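Long-range contacts in oligogalacturonate lyase (Vibrio parahaemolyticus RIMD 2210633, PDB 3C5M), which probably cleaves short oligogalacturonides derived from pectin by beta-elimination, using a manganese ion bound in a seven-bladed beta-propeller: residues Arg25-Asp30 / Pro375-Ala380; Gly141-Lys146 / Thr167-Lys172; Asp200-Phe205 / Met218-Glu223; Met289-Gly294 / Pro356-Asn361; His338-Asp343 / Phe367-Glu372. One frame throughout, in Å; residues are numbered along the deposited sequence.

Overall arrangement
The five contacts sample a seven-bladed propeller in two groups. Contacts 2 and 3 work inside neighbouring blades, each pairing its second strand with its third; their centres lie about 15 Å apart, and Leu170 packs against Phe205. Contacts 1, 4 and 5 all reach the blade assembled from both chain ends. Contact 1 joins its N- and C-terminal strands, whereas contacts 4 and 5 bring segments of the preceding blade and its exit loop against it. Contacts 1, 2 and 4 are buried; 3 and 5 are partly exposed. Ladder bonding dominates contacts 2 and 3; contact 1 combines one backbone bond, one hydroxyl bond and apolar packing, contact 5 hydroxyl and carboxylate bonds, and contact 4, nearest the manganese, packing with a weak water link.

Contact 1: Arg25-Asp30 / Pro375-Ala380; sequences RLTPTD and PAIYIA
Two hydrogen bonds tie the chain leaving Arg25 to strand 376-381 at Ile377. Leu26 N donates to Ile377 O at 2.9 Å, with 164° at the hydrogen. In the other, Ile377 N donates a hydrogen bond to Thr27 OG1, 3.0 Å away and nearly straight at 169°. A chi1 of 58° sets that hydroxyl between the backbone N and the carbonyl carbon of Thr27, turned to the strand, and the side chain thus stands in for a backbone acceptor where the regular pairing has ended; the bridge of Arg25 with Tyr378 is an antiparallel non-hydrogen-bonded pair. Within the loop, Arg25 NE binds Thr27 O at 2.8 Å, close to the guanidinium plane, and so folds the arginine back over its own turn.

Apolar packing runs alongside. Leu26 CD2 meets Ile379 CG1 at 3.6 Å, the two side chains crossing at about a right angle, while Thr27 CG2 approaches Ile377 CD1 at 4.0 Å. The aliphatic part of Arg25 crosses the tyrosine side chain at a slant, CG 3.3 Å from Tyr378 CE2; its guanidinium goes on to a salt bridge with Glu12, and Tyr378 OH is hydrogen-bonded to Glu372.

The contact lies at the end of the propeller's Velcro closure, strand 22-25 against strand 376-381. One backbone and one hydroxyl bond continue the pairing past its last bridge, with apolar contacts beside them.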
# COMPACT_ATOMS: atom_id res chain seq x y z
N ARG A 25 -14.61 -15.33 3.02
CA ARG A 25 -14.81 -14.05 3.70
C ARG A 25 -14.39 -14.18 5.17
O ARG A 25 -14.89 -15.05 5.88
CB ARG A 25 -16.29 -13.66 3.61
CG ARG A 25 -16.59 -12.20 3.91
CD ARG A 25 -18.05 -11.97 4.22
NE ARG A 25 -18.44 -12.61 5.48
CZ ARG A 25 -19.36 -13.55 5.58
NH1 ARG A 25 -20.01 -13.96 4.50
NH2 ARG A 25 -19.64 -14.09 6.76
N LEU A 26 -13.48 -13.32 5.62
CA LEU A 26 -12.99 -13.37 6.99
C LEU A 26 -13.80 -12.56 8.00
O LEU A 26 -13.98 -12.99 9.14
CB LEU A 26 -11.54 -12.88 7.05
CG LEU A 26 -10.42 -13.66 6.36
CD1 LEU A 26 -10.59 -15.13 6.67
CD2 LEU A 26 -10.44 -13.42 4.88
N THR A 27 -14.27 -11.40 7.59
CA THR A 27 -15.04 -10.53 8.47
C THR A 27 -16.56 -10.57 8.25
O THR A 27 -17.03 -10.96 7.18
CB THR A 27 -14.52 -9.07 8.33
OG1 THR A 27 -14.62 -8.63 6.97
CG2 THR A 27 -13.07 -9.00 8.76
N PRO A 28 -17.34 -10.19 9.28
CA PRO A 28 -18.80 -10.18 9.21
C PRO A 28 -19.32 -9.29 8.09
O PRO A 28 -18.70 -8.28 7.72
CB PRO A 28 -19.22 -9.65 10.58
CG PRO A 28 -18.14 -10.15 11.47
CD PRO A 28 -16.89 -9.86 10.64
N THR A 29 -20.48 -9.65 7.55
CA THR A 29 -21.07 -8.90 6.46
C THR A 29 -21.84 -7.67 6.95
O THR A 29 -22.27 -6.84 6.14
CB THR A 29 -21.98 -9.83 5.61
OG1 THR A 29 -22.48 -9.10 4.49
CG2 THR A 29 -23.14 -10.38 6.44
N ASP A 30 -21.97 -7.53 8.27
CA ASP A 30 -22.68 -6.40 8.87
C ASP A 30 -21.80 -5.32 9.51
O ASP A 30 -22.33 -4.32 10.02
CB ASP A 30 -23.66 -6.89 9.93
CG ASP A 30 -23.02 -7.83 10.89
OD1 ASP A 30 -22.88 -9.02 10.53
OD2 ASP A 30 -22.63 -7.40 11.99
N PRO A 375 -18.04 -2.89 3.19
CA PRO A 375 -16.67 -3.32 3.00
C PRO A 375 -16.28 -4.43 3.98
O PRO A 375 -16.50 -4.32 5.20
CB PRO A 375 -15.87 -2.04 3.17
CG PRO A 375 -16.73 -1.23 4.07
CD PRO A 375 -18.09 -1.45 3.53
N ALA A 376 -15.71 -5.49 3.42
CA ALA A 376 -15.28 -6.66 4.17
C ALA A 376 -14.00 -7.24 3.56
O ALA A 376 -13.61 -6.88 2.44
CB ALA A 376 -16.38 -7.71 4.17
N ILE A 377 -13.36 -8.14 4.29
CA ILE A 377 -12.10 -8.74 3.87
C ILE A 377 -12.25 -10.17 3.38
O ILE A 377 -12.85 -11.01 4.05
CB ILE A 377 -11.08 -8.71 5.03
CG1 ILE A 377 -10.97 -7.29 5.58
CG2 ILE A 377 -9.71 -9.13 4.56
CD1 ILE A 377 -10.11 -7.19 6.80
N TYR A 378 -11.68 -10.45 2.20
CA TYR A 378 -11.74 -11.79 1.61
C TYR A 378 -10.35 -12.29 1.27
O TYR A 378 -9.42 -11.50 1.17
CB TYR A 378 -12.55 -11.78 0.31
CG TYR A 378 -13.97 -11.27 0.44
CD1 TYR A 378 -14.24 -9.91 0.49
CD2 TYR A 378 -15.04 -12.16 0.54
CE1 TYR A 378 -15.54 -9.43 0.65
CE2 TYR A 378 -16.35 -11.69 0.70
CZ TYR A 378 -16.59 -10.33 0.75
OH TYR A 378 -17.88 -9.86 0.94
N ILE A 379 -10.22 -13.59 1.11
CA ILE A 379 -8.96 -14.18 0.70
C ILE A 379 -9.33 -15.17 -0.39
O ILE A 379 -10.02 -16.16 -0.13
CB ILE A 379 -8.26 -14.94 1.85
CG1 ILE A 379 -7.59 -13.96 2.80
CG2 ILE A 379 -7.22 -15.89 1.29
CD1 ILE A 379 -7.09 -14.59 4.06
N ALA A 380 -8.90 -14.90 -1.61
CA ALA A 380 -9.19 -15.78 -2.72
C ALA A 380 -8.07 -16.80 -2.89
O ALA A 380 -6.90 -16.43 -2.93
CB ALA A 380 -9.36 -14.97 -4.00

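Contact 2: Gly141-Lys146 / Thr167-Lys172; sequences GIEILK and TCRLIK
Glu143 OE1 is gripped by two nitrogens of Arg169: NH2 at 2.6 Å and, through a weak, more bent bond, NE at 3.0 Å. The two side chains run next to each other in the same direction, and their carboxylate and guanidinium planes are only 16° apart, so the single oxygen sits at the guanidinium edge between both N-H groups. The extended arginine chain from CG to NE carries the head up to that level. Glu143 OE2 is hydrogen-bonded to Tyr118 OH, and Trp124 makes a cation-pi contact with Arg169; the buried ion pair thus has further partners at both ends, which would be expected to stabilise the charges. Ile171 crosses the glutamate at about a right angle, its CD1 3.3 Å from Glu143 CD.

Glu143, Arg169 and Ile171 occupy one face of the sheet. On the other, Cys168 SG rests 3.4 Å from Ile144 CG1, and Ile142 CG2 reaches Leu170 CG at 4.4 Å.

Between the faces runs the backbone ladder. Gly141 pairs with Ile171 and Glu143 with Arg169 as hydrogen-bonded pairs, and Leu145 N extends the series to Thr167 O at 3.1 Å and 174°. The strand axes, 4.6 Å apart at closest, make an angle of 145°, a twisted antiparallel pairing of the second and third strands in a four-stranded propeller blade.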
# COMPACT_ATOMS: atom_id res chain seq x y z
N GLY A 141 9.71 8.71 5.76
CA GLY A 141 8.43 9.32 5.45
C GLY A 141 8.60 10.75 4.95
O GLY A 141 9.72 11.23 4.88
N ILE A 142 7.52 11.43 4.55
CA ILE A 142 7.70 12.82 4.13
C ILE A 142 6.75 13.75 4.91
O ILE A 142 5.77 13.30 5.52
CB ILE A 142 7.49 13.07 2.61
CG1 ILE A 142 6.05 13.46 2.34
CG2 ILE A 142 7.85 11.85 1.78
CD1 ILE A 142 5.92 14.31 1.10
N GLU A 143 7.07 15.04 4.93
CA GLU A 143 6.25 16.02 5.63
C GLU A 143 6.25 17.29 4.81
O GLU A 143 7.17 17.55 4.05
CB GLU A 143 6.78 16.30 7.04
CG GLU A 143 7.10 15.04 7.86
CD GLU A 143 7.54 15.33 9.32
OE1 GLU A 143 8.50 16.12 9.52
OE2 GLU A 143 6.93 14.76 10.25
N ILE A 144 5.18 18.07 4.95
CA ILE A 144 4.98 19.31 4.22
C ILE A 144 4.93 20.47 5.19
O ILE A 144 4.26 20.39 6.22
CB ILE A 144 3.66 19.23 3.45
CG1 ILE A 144 3.72 18.05 2.48
CG2 ILE A 144 3.37 20.54 2.74
CD1 ILE A 144 2.41 17.74 1.80
N LEU A 145 5.62 21.56 4.88
CA LEU A 145 5.61 22.70 5.79
C LEU A 145 4.17 23.18 5.99
O LEU A 145 3.49 23.53 5.02
CB LEU A 145 6.47 23.82 5.20
CG LEU A 145 7.28 24.63 6.20
CD1 LEU A 145 7.95 25.74 5.44
CD2 LEU A 145 6.39 25.20 7.32
N LYS A 146 3.69 23.20 7.23
CA LYS A 146 2.32 23.62 7.53
C LYS A 146 1.84 24.84 6.77
O LYS A 146 0.74 24.83 6.24
CB LYS A 146 2.14 23.89 9.02
CG LYS A 146 1.70 22.68 9.80
CD LYS A 146 1.21 23.09 11.18
CE LYS A 146 0.75 21.89 11.98
NZ LYS A 146 0.29 22.35 13.32
N THR A 167 7.13 23.42 0.05
CA THR A 167 8.38 22.88 0.56
C THR A 167 8.09 21.62 1.37
O THR A 167 7.42 21.66 2.41
CB THR A 167 9.11 23.92 1.43
OG1 THR A 167 10.10 23.27 2.25
CG2 THR A 167 8.14 24.64 2.33
N CYS A 168 8.61 20.49 0.88
CA CYS A 168 8.43 19.19 1.50
C CYS A 168 9.78 18.58 1.82
O CYS A 168 10.77 18.85 1.15
CB CYS A 168 7.70 18.25 0.55
SG CYS A 168 6.04 18.75 0.12
N ARG A 169 9.82 17.74 2.84
CA ARG A 169 11.06 17.10 3.21
C ARG A 169 10.85 15.60 3.41
O ARG A 169 9.83 15.17 3.94
CB ARG A 169 11.63 17.71 4.49
CG ARG A 169 10.74 17.51 5.71
CD ARG A 169 11.39 18.09 6.95
NE ARG A 169 10.63 17.81 8.16
CZ ARG A 169 11.05 18.10 9.39
NH1 ARG A 169 12.24 18.68 9.57
NH2 ARG A 169 10.29 17.81 10.44
N LEU A 170 11.84 14.83 2.98
CA LEU A 170 11.83 13.39 3.11
C LEU A 170 12.69 13.08 4.35
O LEU A 170 13.92 13.16 4.29
CB LEU A 170 12.46 12.77 1.86
CG LEU A 170 12.22 11.29 1.58
CD1 LEU A 170 12.95 10.87 0.31
CD2 LEU A 170 12.70 10.47 2.75
N ILE A 171 12.05 12.74 5.47
CA ILE A 171 12.77 12.46 6.71
C ILE A 171 12.94 10.98 7.04
O ILE A 171 12.26 10.12 6.49
CB ILE A 171 12.11 13.13 7.93
CG1 ILE A 171 10.73 12.51 8.19
CG2 ILE A 171 12.01 14.63 7.71
CD1 ILE A 171 10.00 13.08 9.40
N LYS A 172 13.84 10.71 7.96
CA LYS A 172 14.13 9.36 8.40
C LYS A 172 14.18 9.41 9.92
O LYS A 172 14.85 10.27 10.50
CB LYS A 172 15.48 8.92 7.84
CG LYS A 172 16.00 7.61 8.40
CD LYS A 172 17.33 7.23 7.76
CE LYS A 172 18.44 8.22 8.08
NZ LYS A 172 18.75 8.28 9.54

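Contact 3: Asp200-Phe205 / Met218-Glu223; sequences DSTVGF and MWLVNE
Phe205 and Trp219 lie on the same face of the strand pair with their planes 25° apart, but the overlap is slight: the phenyl and five-membered ring centroids are 5.3 Å from each other. It is Trp219 CB that sits over the phenyl face, 3.8 Å from the centroid of the Phe205 ring, in a CH-pi contact. Val221 crosses the phenylalanine at about a right angle and brings CG1 to 3.7 Å from Phe205 CE2. A chi1 of 70° lifts the Phe205 ring toward both partners.

On the other face Thr202 CG2 meets Leu220 CG obliquely at 3.5 Å. Gly204, on that side too, receives Leu220 CD1 at 3.6 Å from its CA.

The backbone pairing is uneven: Val203 N binds Val221 O at 2.9 Å, whereas the return bond is weak. At the open end Ser201 O accepts from Glu223 N, with a weak bond from Asn222 ND2 beside it. These are the second and third strands of a blade, joined as a beta hairpin.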
# COMPACT_ATOMS: atom_id res chain seq x y z
N ASP A 200 19.18 -0.42 3.02
CA ASP A 200 18.91 0.88 3.64
C ASP A 200 19.59 2.02 2.90
O ASP A 200 19.31 3.19 3.14
CB ASP A 200 19.38 0.89 5.09
CG ASP A 200 18.67 -0.14 5.92
OD1 ASP A 200 18.97 -0.24 7.12
OD2 ASP A 200 17.80 -0.85 5.37
N SER A 201 20.51 1.67 2.01
CA SER A 201 21.23 2.67 1.25
C SER A 201 20.32 3.49 0.33
O SER A 201 20.44 4.72 0.25
CB SER A 201 22.29 1.99 0.39
OG SER A 201 22.76 2.88 -0.60
N THR A 202 19.42 2.79 -0.36
CA THR A 202 18.49 3.38 -1.32
C THR A 202 17.10 3.69 -0.77
O THR A 202 16.51 2.87 -0.08
CB THR A 202 18.33 2.44 -2.51
OG1 THR A 202 19.62 1.95 -2.90
CG2 THR A 202 17.67 3.17 -3.67
N VAL A 203 16.56 4.85 -1.11
CA VAL A 203 15.24 5.27 -0.66
C VAL A 203 14.49 5.92 -1.82
O VAL A 203 14.83 7.02 -2.24
CB VAL A 203 15.35 6.31 0.49
CG1 VAL A 203 13.97 6.75 0.93
CG2 VAL A 203 16.12 5.71 1.67
N GLY A 204 13.47 5.25 -2.35
CA GLY A 204 12.73 5.83 -3.46
C GLY A 204 11.60 6.73 -3.03
O GLY A 204 10.88 6.43 -2.08
N PHE A 205 11.44 7.86 -3.72
CA PHE A 205 10.36 8.81 -3.43
C PHE A 205 9.88 9.32 -4.77
O PHE A 205 10.27 8.78 -5.80
CB PHE A 205 10.85 9.97 -2.55
CG PHE A 205 11.78 10.93 -3.23
CD1 PHE A 205 11.33 12.17 -3.68
CD2 PHE A 205 13.13 10.61 -3.41
CE1 PHE A 205 12.19 13.07 -4.30
CE2 PHE A 205 14.00 11.50 -4.03
CZ PHE A 205 13.54 12.73 -4.48
N MSE A 218 9.50 8.91 -10.85
CA MSE A 218 10.39 7.82 -10.53
C MSE A 218 11.70 8.36 -9.96
O MSE A 218 12.66 8.54 -10.70
CB MSE A 218 10.70 7.00 -11.78
CG MSE A 218 9.48 6.38 -12.50
SE MSE A 218 8.65 4.87 -11.56
CE MSE A 218 7.33 5.93 -10.61
N TRP A 219 11.74 8.64 -8.66
CA TRP A 219 12.98 9.14 -8.08
C TRP A 219 13.63 8.19 -7.09
O TRP A 219 12.97 7.32 -6.51
CB TRP A 219 12.75 10.49 -7.40
CG TRP A 219 12.56 11.60 -8.36
CD1 TRP A 219 11.38 12.03 -8.90
CD2 TRP A 219 13.58 12.45 -8.88
NE1 TRP A 219 11.61 13.09 -9.73
CE2 TRP A 219 12.95 13.38 -9.74
CE3 TRP A 219 14.96 12.52 -8.71
CZ2 TRP A 219 13.66 14.36 -10.42
CZ3 TRP A 219 15.67 13.50 -9.40
CH2 TRP A 219 15.01 14.40 -10.24
N LEU A 220 14.93 8.39 -6.90
CA LEU A 220 15.74 7.57 -5.98
C LEU A 220 16.80 8.47 -5.33
O LEU A 220 17.23 9.45 -5.92
CB LEU A 220 16.43 6.43 -6.76
CG LEU A 220 16.18 5.00 -6.28
CD1 LEU A 220 14.69 4.72 -6.31
CD2 LEU A 220 16.93 4.00 -7.16
N VAL A 221 17.20 8.14 -4.11
CA VAL A 221 18.20 8.93 -3.41
C VAL A 221 18.79 8.08 -2.29
O VAL A 221 18.09 7.25 -1.72
CB VAL A 221 17.58 10.21 -2.80
CG1 VAL A 221 16.45 9.84 -1.86
CG2 VAL A 221 18.64 10.99 -2.07
N ASN A 222 20.06 8.27 -1.97
CA ASN A 222 20.68 7.47 -0.92
C ASN A 222 20.31 7.94 0.47
O ASN A 222 19.88 9.07 0.67
CB ASN A 222 22.18 7.45 -1.08
CG ASN A 222 22.61 6.66 -2.27
OD1 ASN A 222 22.85 7.22 -3.33
ND2 ASN A 222 22.67 5.34 -2.12
N GLU A 223 20.47 7.05 1.45
CA GLU A 223 20.11 7.40 2.80
C GLU A 223 20.85 8.61 3.32
O GLU A 223 20.29 9.41 4.08
CB GLU A 223 20.34 6.22 3.72
CG GLU A 223 19.77 6.44 5.09
CD GLU A 223 19.78 5.19 5.92
OE1 GLU A 223 19.43 5.25 7.12
OE2 GLU A 223 20.13 4.13 5.37

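Contact 4: Met289-Gly294 / Pro356-Asn361; sequences MSNFDG and PSFTPN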
# COMPACT_ATOMS: atom_id res chain seq x y z
N MSE A 289 0.47 -5.18 -7.40
CA MSE A 289 1.38 -5.64 -6.37
C MSE A 289 1.99 -6.93 -6.84
O MSE A 289 1.37 -7.69 -7.58
CB MSE A 289 0.64 -5.87 -5.04
CG MSE A 289 1.52 -6.40 -3.91
SE MSE A 289 3.16 -5.35 -3.60
CE MSE A 289 2.51 -3.60 -4.04
N SER A 290 3.22 -7.21 -6.41
CA SER A 290 3.85 -8.44 -6.84
C SER A 290 4.06 -9.41 -5.73
O SER A 290 3.69 -9.18 -4.58
CB SER A 290 5.20 -8.16 -7.51
OG SER A 290 6.18 -7.85 -6.55
N ASN A 291 4.66 -10.52 -6.12
CA ASN A 291 5.00 -11.62 -5.25
C ASN A 291 6.28 -11.20 -4.53
O ASN A 291 6.72 -10.06 -4.67
CB ASN A 291 5.25 -12.84 -6.12
CG ASN A 291 5.15 -14.09 -5.36
OD1 ASN A 291 5.42 -15.17 -5.89
ND2 ASN A 291 4.76 -13.98 -4.09
N PHE A 292 6.90 -12.11 -3.79
CA PHE A 292 8.13 -11.76 -3.09
C PHE A 292 9.29 -11.58 -4.07
O PHE A 292 10.05 -10.62 -3.96
CB PHE A 292 8.53 -12.84 -2.08
CG PHE A 292 9.79 -12.51 -1.31
CD1 PHE A 292 9.76 -11.53 -0.32
CD2 PHE A 292 11.01 -13.12 -1.63
CE1 PHE A 292 10.94 -11.16 0.35
CE2 PHE A 292 12.19 -12.76 -0.96
CZ PHE A 292 12.16 -11.78 0.02
N ASP A 293 9.41 -12.50 -5.02
CA ASP A 293 10.47 -12.46 -6.01
C ASP A 293 10.04 -11.74 -7.28
O ASP A 293 10.85 -11.51 -8.17
CB ASP A 293 10.92 -13.88 -6.35
CG ASP A 293 9.78 -14.76 -6.83
OD1 ASP A 293 10.02 -15.95 -7.11
OD2 ASP A 293 8.63 -14.25 -6.92
N GLY A 294 8.76 -11.38 -7.36
CA GLY A 294 8.25 -10.69 -8.53
C GLY A 294 7.86 -11.62 -9.67
O GLY A 294 7.66 -11.18 -10.80
N PRO A 356 -5.36 -5.78 -3.66
CA PRO A 356 -4.92 -7.17 -3.64
C PRO A 356 -3.45 -7.33 -3.27
O PRO A 356 -2.60 -6.54 -3.65
CB PRO A 356 -5.24 -7.65 -5.06
CG PRO A 356 -5.11 -6.41 -5.87
CD PRO A 356 -5.74 -5.35 -5.01
N SER A 357 -3.18 -8.37 -2.50
CA SER A 357 -1.84 -8.65 -2.04
C SER A 357 -1.73 -10.16 -1.90
O SER A 357 -2.72 -10.84 -1.57
CB SER A 357 -1.63 -7.97 -0.68
OG SER A 357 -0.54 -8.54 0.02
N PHE A 358 -0.55 -10.71 -2.16
CA PHE A 358 -0.38 -12.15 -2.05
C PHE A 358 -0.20 -12.58 -0.61
O PHE A 358 0.27 -11.82 0.23
CB PHE A 358 0.81 -12.63 -2.89
CG PHE A 358 0.51 -12.76 -4.36
CD1 PHE A 358 0.92 -11.78 -5.26
CD2 PHE A 358 -0.21 -13.85 -4.83
CE1 PHE A 358 0.63 -11.90 -6.62
CE2 PHE A 358 -0.50 -13.97 -6.18
CZ PHE A 358 -0.09 -12.99 -7.07
N THR A 359 -0.58 -13.82 -0.31
CA THR A 359 -0.44 -14.36 1.03
C THR A 359 1.04 -14.73 1.12
O THR A 359 1.69 -14.94 0.10
CB THR A 359 -1.32 -15.59 1.19
OG1 THR A 359 -1.20 -16.08 2.52
CG2 THR A 359 -0.89 -16.68 0.23
N PRO A 360 1.60 -14.82 2.35
CA PRO A 360 3.02 -15.17 2.51
C PRO A 360 3.55 -16.39 1.76
O PRO A 360 4.76 -16.54 1.63
CB PRO A 360 3.18 -15.28 4.04
CG PRO A 360 1.81 -15.60 4.51
CD PRO A 360 0.94 -14.71 3.66
N ASN A 361 2.69 -17.26 1.25
CA ASN A 361 3.18 -18.43 0.52
C ASN A 361 2.51 -18.54 -0.84
O ASN A 361 2.61 -19.58 -1.50
CB ASN A 361 2.87 -19.69 1.30
CG ASN A 361 1.40 -19.94 1.38
OD1 ASN A 361 0.91 -21.00 0.97
ND2 ASN A 361 0.65 -18.94 1.88
O HOH W 1 2.41 -10.00 -1.59
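Phe358 points its ring at the backbone of Ser290 because chi1 of -79° places CG anti to its own carbonyl carbon, and chi2 of 102° stands the ring roughly crosswise to the CA-CB bond. Its edge then faces two carbonyls: Ser290 O lies near the ring plane, 3.9 Å from Phe358 CD1, and Met289 O is 4.4 Å from Phe358 CE1. Met289, modelled as selenomethionine, has CG anti to its backbone N, but the chain bends at chi2, carrying the selenium off, and leaves CB as the atom that meets Pro356 O at 3.6 Å.

No direct hydrogen bond joins the segments. A water spans them weakly, accepting from Phe358 N at 3.1 Å and donating to Ser290 O at 3.4 Å. Ser290 OG turns instead to its own segment, donating to Asn291 O at 3.0 Å in the carbonyl plane.

The contact thus presses the end of strand 285-290, first of its blade, against strand 357-358, an edge strand of the closing blade. Pro356 follows the manganese ligand His355, and its side chain is about 8 Å from the metal. Phe244 of strand 238-245 touches Met289 and Ser290, while Val298 of strand 296-301 and Val365 of strand 364-369 pack on Pro356.

Contact 5: His338-Asp343 / Phe367-Glu372; sequences HSTSWD and FTSDFE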
# COMPACT_ATOMS: atom_id res chain seq x y z
N HIS A 338 -13.93 -9.59 -7.59
CA HIS A 338 -14.02 -8.80 -6.36
C HIS A 338 -15.30 -7.97 -6.35
O HIS A 338 -15.82 -7.66 -5.29
CB HIS A 338 -12.78 -7.88 -6.19
CG HIS A 338 -12.64 -6.81 -7.23
ND1 HIS A 338 -13.51 -5.74 -7.33
CD2 HIS A 338 -11.72 -6.64 -8.21
CE1 HIS A 338 -13.13 -4.96 -8.32
NE2 HIS A 338 -12.04 -5.48 -8.87
N SER A 339 -15.79 -7.63 -7.54
CA SER A 339 -17.03 -6.86 -7.68
C SER A 339 -17.19 -5.78 -6.62
O SER A 339 -18.12 -5.84 -5.81
CB SER A 339 -18.25 -7.79 -7.62
OG SER A 339 -18.27 -8.70 -8.70
N THR A 340 -16.31 -4.79 -6.63
CA THR A 340 -16.41 -3.74 -5.64
C THR A 340 -17.01 -2.49 -6.26
O THR A 340 -16.81 -2.21 -7.44
CB THR A 340 -15.02 -3.40 -5.05
OG1 THR A 340 -15.17 -2.52 -3.94
CG2 THR A 340 -14.13 -2.74 -6.10
N SER A 341 -17.78 -1.75 -5.46
CA SER A 341 -18.40 -0.50 -5.89
C SER A 341 -17.43 0.57 -5.45
O SER A 341 -17.48 0.99 -4.29
CB SER A 341 -19.71 -0.28 -5.13
OG SER A 341 -19.44 -0.03 -3.75
N TRP A 342 -16.57 1.02 -6.34
CA TRP A 342 -15.57 2.02 -5.95
C TRP A 342 -16.11 3.30 -5.31
O TRP A 342 -15.56 4.38 -5.51
CB TRP A 342 -14.71 2.35 -7.16
CG TRP A 342 -14.17 1.13 -7.81
CD1 TRP A 342 -14.85 0.25 -8.61
CD2 TRP A 342 -12.83 0.65 -7.73
NE1 TRP A 342 -14.01 -0.74 -9.04
CE2 TRP A 342 -12.76 -0.53 -8.51
CE3 TRP A 342 -11.67 1.10 -7.08
CZ2 TRP A 342 -11.59 -1.26 -8.66
CZ3 TRP A 342 -10.50 0.37 -7.22
CH2 TRP A 342 -10.47 -0.80 -8.01
N ASP A 343 -17.19 3.18 -4.54
CA ASP A 343 -17.81 4.32 -3.87
C ASP A 343 -16.94 4.89 -2.76
O ASP A 343 -16.04 4.23 -2.26
CB ASP A 343 -19.15 3.89 -3.27
CG ASP A 343 -20.18 3.54 -4.33
OD1 ASP A 343 -21.25 3.02 -3.95
OD2 ASP A 343 -19.92 3.80 -5.53
N PHE A 367 -7.88 -9.24 -0.06
CA PHE A 367 -8.40 -8.01 -0.66
C PHE A 367 -9.69 -7.57 0.01
O PHE A 367 -10.31 -8.36 0.73
CB PHE A 367 -8.63 -8.21 -2.16
CG PHE A 367 -9.71 -9.20 -2.49
CD1 PHE A 367 -11.03 -8.78 -2.63
CD2 PHE A 367 -9.42 -10.53 -2.70
CE1 PHE A 367 -12.04 -9.68 -2.96
CE2 PHE A 367 -10.43 -11.44 -3.03
CZ PHE A 367 -11.74 -11.00 -3.16
N THR A 368 -10.07 -6.32 -0.21
CA THR A 368 -11.30 -5.78 0.38
C THR A 368 -12.39 -5.67 -0.67
O THR A 368 -12.10 -5.53 -1.85
CB THR A 368 -11.11 -4.34 0.93
OG1 THR A 368 -10.02 -4.30 1.86
CG2 THR A 368 -12.38 -3.88 1.65
N SER A 369 -13.64 -5.76 -0.24
CA SER A 369 -14.76 -5.57 -1.16
C SER A 369 -16.05 -5.28 -0.41
O SER A 369 -16.22 -5.71 0.72
CB SER A 369 -14.98 -6.79 -2.05
OG SER A 369 -15.99 -6.46 -3.00
N ASP A 370 -16.96 -4.55 -1.04
CA ASP A 370 -18.23 -4.26 -0.38
C ASP A 370 -19.40 -4.78 -1.19
O ASP A 370 -20.51 -4.29 -1.07
CB ASP A 370 -18.40 -2.76 -0.16
CG ASP A 370 -18.46 -1.97 -1.45
OD1 ASP A 370 -18.72 -0.73 -1.38
OD2 ASP A 370 -18.26 -2.56 -2.53
N PHE A 371 -19.16 -5.81 -2.00
CA PHE A 371 -20.23 -6.33 -2.83
C PHE A 371 -21.36 -6.95 -2.03
O PHE A 371 -22.51 -6.94 -2.48
CB PHE A 371 -19.66 -7.31 -3.85
CG PHE A 371 -19.45 -8.68 -3.33
CD1 PHE A 371 -20.45 -9.62 -3.43
CD2 PHE A 371 -18.24 -9.04 -2.77
CE1 PHE A 371 -20.26 -10.93 -2.97
CE2 PHE A 371 -18.03 -10.34 -2.30
CZ PHE A 371 -19.04 -11.29 -2.41
N GLU A 372 -21.05 -7.45 -0.84
CA GLU A 372 -22.09 -8.04 0.00
C GLU A 372 -22.77 -6.94 0.81
O GLU A 372 -23.48 -7.22 1.77
CB GLU A 372 -21.51 -9.08 0.95
CG GLU A 372 -20.93 -10.30 0.29
CD GLU A 372 -20.90 -11.50 1.23
OE1 GLU A 372 -22.00 -11.94 1.64
OE2 GLU A 372 -19.80 -11.99 1.55
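The loop that leaves the outermost strand of one blade, 334-337, is pinned here to the closing blade by two polar anchors, at His338 and Ser341. In the first, Ser369 OG donates to His338 O at 2.6 Å, arriving tilted 22° from the carbonyl plane. In the second, Ser341 N donates to Asp370 OD2 at 3.1 Å; the bond is almost straight, 176° at the hydrogen, and uses the syn lone pair of that oxygen. Asp370 chi1 of 63° swings the carboxylate toward the loop.

Next to the first anchor, His338 CB approaches Phe367 CE1 at 3.8 Å, oblique to the ring. The imidazole itself turns elsewhere: NE2 is hydrogen-bonded to Gly301 O, and ND1 accepts a weak bond from Thr340 N within the loop. Thr340 OG1 bonds to Thr352 O, and Trp342 meets His353 edge-to-face. The arrangement is an interblade junction of a beta-propeller, at the start of the loop that carries the manganese ligands Gln350, His353 and His355.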